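Local coordinates for carbon dioxide concentrating mechanism protein (Gloeobacter violaceus, PDB 4JW0) that probably forms the vertices of the carboxysome shell as a homopentamer, capping the corners of the polyhedral compartment in which RuBisCO is sequestered, at residues R5-V10 with G50-V55; D45-G50 with A76-I81. All blocks are in the same frame, centred on the assembly; numbering follows the deposited sequence.

The run from Asp45 to Val55 serves both contacts. Its first half lies against strand 76-81 in interaction 2, its second half turns back on strand 2-11 in interaction 1, and Gly50 belongs to both. The two centres are about 9 Å apart. Between them the packing is continuous: Val55 CG1 lies 3.8 Å from Ala49 CB, and Val55 CB comes within 3.3 Å of Gly80 O. Strands 54-59 and 76-81 are also neighbours in the same antiparallel sheet of this small OB-fold barrel. Both contacts border other subunits of the pentamer, each a different one.

Interaction 1: R5-V10 with G50-V55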
loop_
_atom_site.group_PDB
_atom_site.type_symbol
_atom_site.label_atom_id
_atom_site.label_comp_id
_atom_site.label_asym_id
_atom_site.label_seq_id
_atom_site.Cartn_x
_atom_site.Cartn_y
_atom_site.Cartn_z
ATOM N N ARG A 5 -18.898 1.420 -4.836
ATOM C CA ARG A 5 -20.329 1.675 -4.780
ATOM C C ARG A 5 -20.712 1.908 -3.321
ATOM O O ARG A 5 -20.284 1.167 -2.435
ATOM C CB ARG A 5 -21.071 0.474 -5.381
ATOM C CG ARG A 5 -22.566 0.435 -5.155
ATOM C CD ARG A 5 -23.193 -0.716 -5.948
ATOM N NE ARG A 5 -23.108 -2.005 -5.254
ATOM C CZ ARG A 5 -24.152 -2.786 -4.961
ATOM N NH1 ARG A 5 -25.390 -2.431 -5.295
ATOM N NH2 ARG A 5 -23.961 -3.940 -4.326
ATOM N N VAL A 6 -21.482 2.960 -3.058
ATOM C CA VAL A 6 -21.828 3.299 -1.686
ATOM C C VAL A 6 -22.869 2.318 -1.166
ATOM O O VAL A 6 -23.952 2.189 -1.748
ATOM C CB VAL A 6 -22.382 4.729 -1.557
ATOM C CG1 VAL A 6 -22.743 5.018 -0.114
ATOM C CG2 VAL A 6 -21.380 5.753 -2.072
ATOM N N ARG A 7 -22.544 1.633 -0.073
ATOM C CA ARG A 7 -23.444 0.631 0.500
ATOM C C ARG A 7 -24.040 1.046 1.840
ATOM O O ARG A 7 -25.060 0.507 2.251
ATOM C CB ARG A 7 -22.721 -0.707 0.669
ATOM C CG ARG A 7 -22.322 -1.368 -0.641
ATOM C CD ARG A 7 -23.442 -2.203 -1.242
ATOM N NE ARG A 7 -24.618 -1.411 -1.611
ATOM C CZ ARG A 7 -25.865 -1.661 -1.207
ATOM N NH1 ARG A 7 -26.135 -2.685 -0.404
ATOM N NH2 ARG A 7 -26.855 -0.875 -1.608
ATOM N N GLY A 8 -23.414 1.993 2.526
ATOM C CA GLY A 8 -23.912 2.409 3.823
ATOM C C GLY A 8 -22.957 3.309 4.571
ATOM O O GLY A 8 -22.054 3.895 3.982
ATOM N N THR A 9 -23.154 3.398 5.882
ATOM C CA THR A 9 -22.376 4.296 6.719
ATOM C C THR A 9 -21.894 3.573 7.962
ATOM O O THR A 9 -22.493 2.588 8.400
ATOM C CB THR A 9 -23.195 5.524 7.160
ATOM O OG1 THR A 9 -24.190 5.123 8.108
ATOM C CG2 THR A 9 -23.866 6.176 5.974
ATOM N N VAL A 10 -20.800 4.072 8.520
ATOM C CA VAL A 10 -20.247 3.538 9.751
ATOM C C VAL A 10 -20.232 4.662 10.773
ATOM O O VAL A 10 -19.780 5.771 10.474
ATOM C CB VAL A 10 -18.820 3.008 9.535
ATOM C CG1 VAL A 10 -18.190 2.609 10.860
ATOM C CG2 VAL A 10 -18.828 1.829 8.563
ATOM N N GLY A 50 -24.567 9.367 -1.985
ATOM C CA GLY A 50 -25.694 8.600 -1.489
ATOM C C GLY A 50 -25.633 7.127 -1.846
ATOM O O GLY A 50 -24.817 6.686 -2.658
ATOM N N LEU A 51 -26.514 6.359 -1.221
ATOM C CA LEU A 51 -26.593 4.924 -1.446
ATOM C C LEU A 51 -26.596 4.554 -2.927
ATOM O O LEU A 51 -27.305 5.163 -3.723
ATOM C CB LEU A 51 -27.863 4.383 -0.796
ATOM C CG LEU A 51 -27.845 2.922 -0.370
ATOM C CD1 LEU A 51 -27.075 2.766 0.939
ATOM C CD2 LEU A 51 -29.274 2.407 -0.244
ATOM N N ASP A 52 -25.792 3.548 -3.269
ATOM C CA ASP A 52 -25.710 2.973 -4.616
ATOM C C ASP A 52 -25.007 3.844 -5.662
ATOM O O ASP A 52 -24.805 3.415 -6.799
ATOM C CB ASP A 52 -27.094 2.547 -5.121
ATOM C CG ASP A 52 -27.606 1.290 -4.430
ATOM O OD1 ASP A 52 -26.773 0.490 -3.956
ATOM O OD2 ASP A 52 -28.838 1.101 -4.362
ATOM N N GLU A 53 -24.609 5.052 -5.288
ATOM C CA GLU A 53 -23.836 5.879 -6.202
ATOM C C GLU A 53 -22.440 5.301 -6.393
ATOM O O GLU A 53 -21.887 4.690 -5.483
ATOM C CB GLU A 53 -23.755 7.313 -5.683
ATOM C CG GLU A 53 -25.077 8.059 -5.759
ATOM C CD GLU A 53 -24.917 9.556 -5.580
ATOM O OE1 GLU A 53 -24.520 9.992 -4.486
ATOM O OE2 GLU A 53 -25.194 10.302 -6.538
ATOM N N TRP A 54 -21.886 5.469 -7.590
ATOM C CA TRP A 54 -20.513 5.073 -7.852
ATOM C C TRP A 54 -19.605 6.236 -7.514
ATOM O O TRP A 54 -19.899 7.377 -7.861
ATOM C CB TRP A 54 -20.313 4.686 -9.316
ATOM C CG TRP A 54 -20.771 3.304 -9.667
ATOM C CD1 TRP A 54 -21.714 2.561 -9.024
ATOM C CD2 TRP A 54 -20.296 2.500 -10.751
ATOM N NE1 TRP A 54 -21.857 1.341 -9.645
ATOM C CE2 TRP A 54 -20.999 1.281 -10.710
ATOM C CE3 TRP A 54 -19.347 2.693 -11.756
ATOM C CZ2 TRP A 54 -20.783 0.263 -11.631
ATOM C CZ3 TRP A 54 -19.134 1.681 -12.672
ATOM C CH2 TRP A 54 -19.849 0.481 -12.603
ATOM N N VAL A 55 -18.500 5.952 -6.836
ATOM C CA VAL A 55 -17.536 6.990 -6.513
ATOM C C VAL A 55 -16.128 6.572 -6.905
ATOM O O VAL A 55 -15.820 5.381 -7.017
ATOM C CB VAL A 55 -17.543 7.320 -5.003
ATOM C CG1 VAL A 55 -18.915 7.778 -4.565
ATOM C CG2 VAL A 55 -17.087 6.112 -4.188
#
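Asp52 OD1 is shared by two arginines of strand 2-11 in a salt-bridge network. Arg7 NH2 donates to it at 2.7 Å on the syn side, 31° out of the carboxylate plane. Arg5 NH1, 3.5 Å from Asp52 OD1, adds charge attraction alone, since the oxygen lies well off the guanidinium plane. The Arg7 chain bends at chi2 (-85°) and again at chi3, which brings its NE over the centre of the Arg5 guanidinium, 3.6 Å above the plane. Arg5 NH2 is hydrogen-bonded to Gln28 OE1, and Arg7 NH1 forms a salt bridge with Asp88 of a neighbouring subunit.

The type II turn from Gly50 to Glu53 is joined to Val6 by its backbone: Asp52 N donates to Val6 O at 2.7 Å, and Val6 N to Glu53 O at 3.0 Å. Val6 CB comes within 3.3 Å of Gly50 O and CG2 meets Val55 CG1, while Leu51 CD1 rests 3.3 Å from Arg7 O.

Arg5 and Trp54 form an antiparallel non-hydrogen-bonded pair, which leads into strand 54-59. On its other edge strand 2-11 pairs with strand 24-30, a classic bulge at Arg7 and Gly8 facing Leu26, and Gly8 to Val10 extend the sheet into that neighbouring subunit.

Interaction 2: D45-G50 with A76-I81; sequences DGVGAG and AVVIGI
Val47 drops its two methyls onto strand 76-81 in different places. CG2 lies 3.5 Å from Val78 O and also meets Val78 CG1, while CG1 crosses to the end of Ile81, 4.0 Å from its CD1. With CG1 beside the backbone N (chi1 -64°) and the chain extended beyond it, Ile81 brings CD1 to 3.6 Å from Gly48 O; the same CG1 touches Ala49 CB. Asp45 lies obliquely across Val78, its OD1 3.7 Å from Val78 CG1. No direct hydrogen bond joins the two segments, but a water bridges them, accepting from Gly46 N and donating to Val78 O at 2.6 Å.

The contact lays the loop between strands 39-44 and 54-59 of the OB fold against strand 76-81. The strand carries a classic beta bulge, Ile79 and Gly80 both facing Leu56.

The loop's shape is set from within by the Asp45 carboxylate. With CG opposite the backbone N (chi1 -179°), it reaches forward to the following residues: OD1 accepts from Val47 N, an Asx turn, and from Gly48 N at 2.9 Å, an Asx motif, both from the same face of its plane, and OD2 accepts a nearly straight bond from Ala49 N at 2.8 Å. An alanine here would leave these three amides without their carboxylate acceptor and is likely to let the loop shift, lifting Val47 from Val78 and Ile81. Further out, Asp45 and Ala49 rest on Leu25 of strand 24-30, and Val78 packs on Ala43. Gly80 and Ile81 pair antiparallel with a strand of a second neighbouring subunit, not the one met by strand 2-11; its Gln14 touches both Val47 and Ile81, and its Ser12 OG is hydrogen-bonded to Ile81 O.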
loop_
_atom_site.group_PDB
_atom_site.type_symbol
_atom_site.label_atom_id
_atom_site.label_comp_id
_atom_site.label_asym_id
_atom_site.label_seq_id
_atom_site.Cartn_x
_atom_site.Cartn_y
_atom_site.Cartn_z
ATOM N N ASP A 45 -16.059 10.867 3.564
ATOM C CA ASP A 45 -16.838 11.479 2.495
ATOM C C ASP A 45 -17.143 12.939 2.778
ATOM O O ASP A 45 -18.027 13.256 3.580
ATOM C CB ASP A 45 -18.154 10.737 2.274
ATOM C CG ASP A 45 -18.982 11.350 1.148
ATOM O OD1 ASP A 45 -18.386 11.956 0.228
ATOM O OD2 ASP A 45 -20.228 11.236 1.180
ATOM N N GLY A 46 -16.413 13.822 2.103
ATOM C CA GLY A 46 -16.689 15.245 2.142
ATOM C C GLY A 46 -17.344 15.709 0.853
ATOM O O GLY A 46 -17.579 16.906 0.660
ATOM N N VAL A 47 -17.643 14.762 -0.032
ATOM C CA VAL A 47 -18.316 15.075 -1.287
ATOM C C VAL A 47 -19.833 15.032 -1.105
ATOM O O VAL A 47 -20.553 15.923 -1.561
ATOM C CB VAL A 47 -17.904 14.104 -2.400
ATOM C CG1 VAL A 47 -18.696 14.379 -3.671
ATOM C CG2 VAL A 47 -16.411 14.227 -2.672
ATOM N N GLY A 48 -20.312 13.995 -0.427
ATOM C CA GLY A 48 -21.735 13.836 -0.177
ATOM C C GLY A 48 -22.354 12.833 -1.129
ATOM O O GLY A 48 -23.169 13.191 -1.975
ATOM N N ALA A 49 -21.968 11.568 -0.989
ATOM C CA ALA A 49 -22.447 10.518 -1.877
ATOM C C ALA A 49 -23.540 9.695 -1.210
ATOM O O ALA A 49 -23.451 9.362 -0.029
ATOM C CB ALA A 49 -21.296 9.616 -2.300
ATOM N N GLY A 50 -24.567 9.367 -1.985
ATOM C CA GLY A 50 -25.694 8.600 -1.489
ATOM C C GLY A 50 -25.633 7.127 -1.846
ATOM O O GLY A 50 -24.817 6.686 -2.658
ATOM N N ALA A 76 -8.413 6.731 3.501
ATOM C CA ALA A 76 -9.279 6.539 2.345
ATOM C C ALA A 76 -10.247 7.702 2.254
ATOM O O ALA A 76 -10.818 8.135 3.256
ATOM C CB ALA A 76 -10.022 5.228 2.438
ATOM N N VAL A 77 -10.422 8.209 1.042
ATOM C CA VAL A 77 -11.219 9.404 0.826
ATOM C C VAL A 77 -12.021 9.288 -0.467
ATOM O O VAL A 77 -11.509 8.843 -1.491
ATOM C CB VAL A 77 -10.319 10.661 0.763
ATOM C CG1 VAL A 77 -9.327 10.556 -0.397
ATOM C CG2 VAL A 77 -11.152 11.915 0.647
ATOM N N VAL A 78 -13.285 9.690 -0.402
ATOM C CA VAL A 78 -14.116 9.812 -1.590
ATOM C C VAL A 78 -13.718 11.107 -2.277
ATOM O O VAL A 78 -13.759 12.171 -1.662
ATOM C CB VAL A 78 -15.620 9.878 -1.223
ATOM C CG1 VAL A 78 -16.472 10.164 -2.452
ATOM C CG2 VAL A 78 -16.068 8.588 -0.550
ATOM N N ILE A 79 -13.335 11.031 -3.545
ATOM C CA ILE A 79 -12.909 12.237 -4.244
ATOM C C ILE A 79 -13.912 12.701 -5.290
ATOM O O ILE A 79 -13.863 13.851 -5.717
ATOM C CB ILE A 79 -11.517 12.073 -4.869
ATOM C CG1 ILE A 79 -11.544 11.068 -6.016
ATOM C CG2 ILE A 79 -10.513 11.664 -3.795
ATOM C CD1 ILE A 79 -10.222 10.936 -6.733
ATOM N N GLY A 80 -14.823 11.823 -5.700
ATOM C CA GLY A 80 -15.837 12.215 -6.659
ATOM C C GLY A 80 -16.947 11.216 -6.867
ATOM O O GLY A 80 -16.740 10.012 -6.773
ATOM N N ILE A 81 -18.138 11.731 -7.155
ATOM C CA ILE A 81 -19.235 10.902 -7.620
ATOM C C ILE A 81 -19.095 10.736 -9.129
ATOM O O ILE A 81 -18.924 11.710 -9.865
ATOM C CB ILE A 81 -20.596 11.528 -7.274
ATOM C CG1 ILE A 81 -20.767 11.584 -5.758
ATOM C CG2 ILE A 81 -21.731 10.729 -7.923
ATOM C CD1 ILE A 81 -21.858 12.542 -5.285
HETATM O O HOH W 1 -14.127 13.502 0.483
#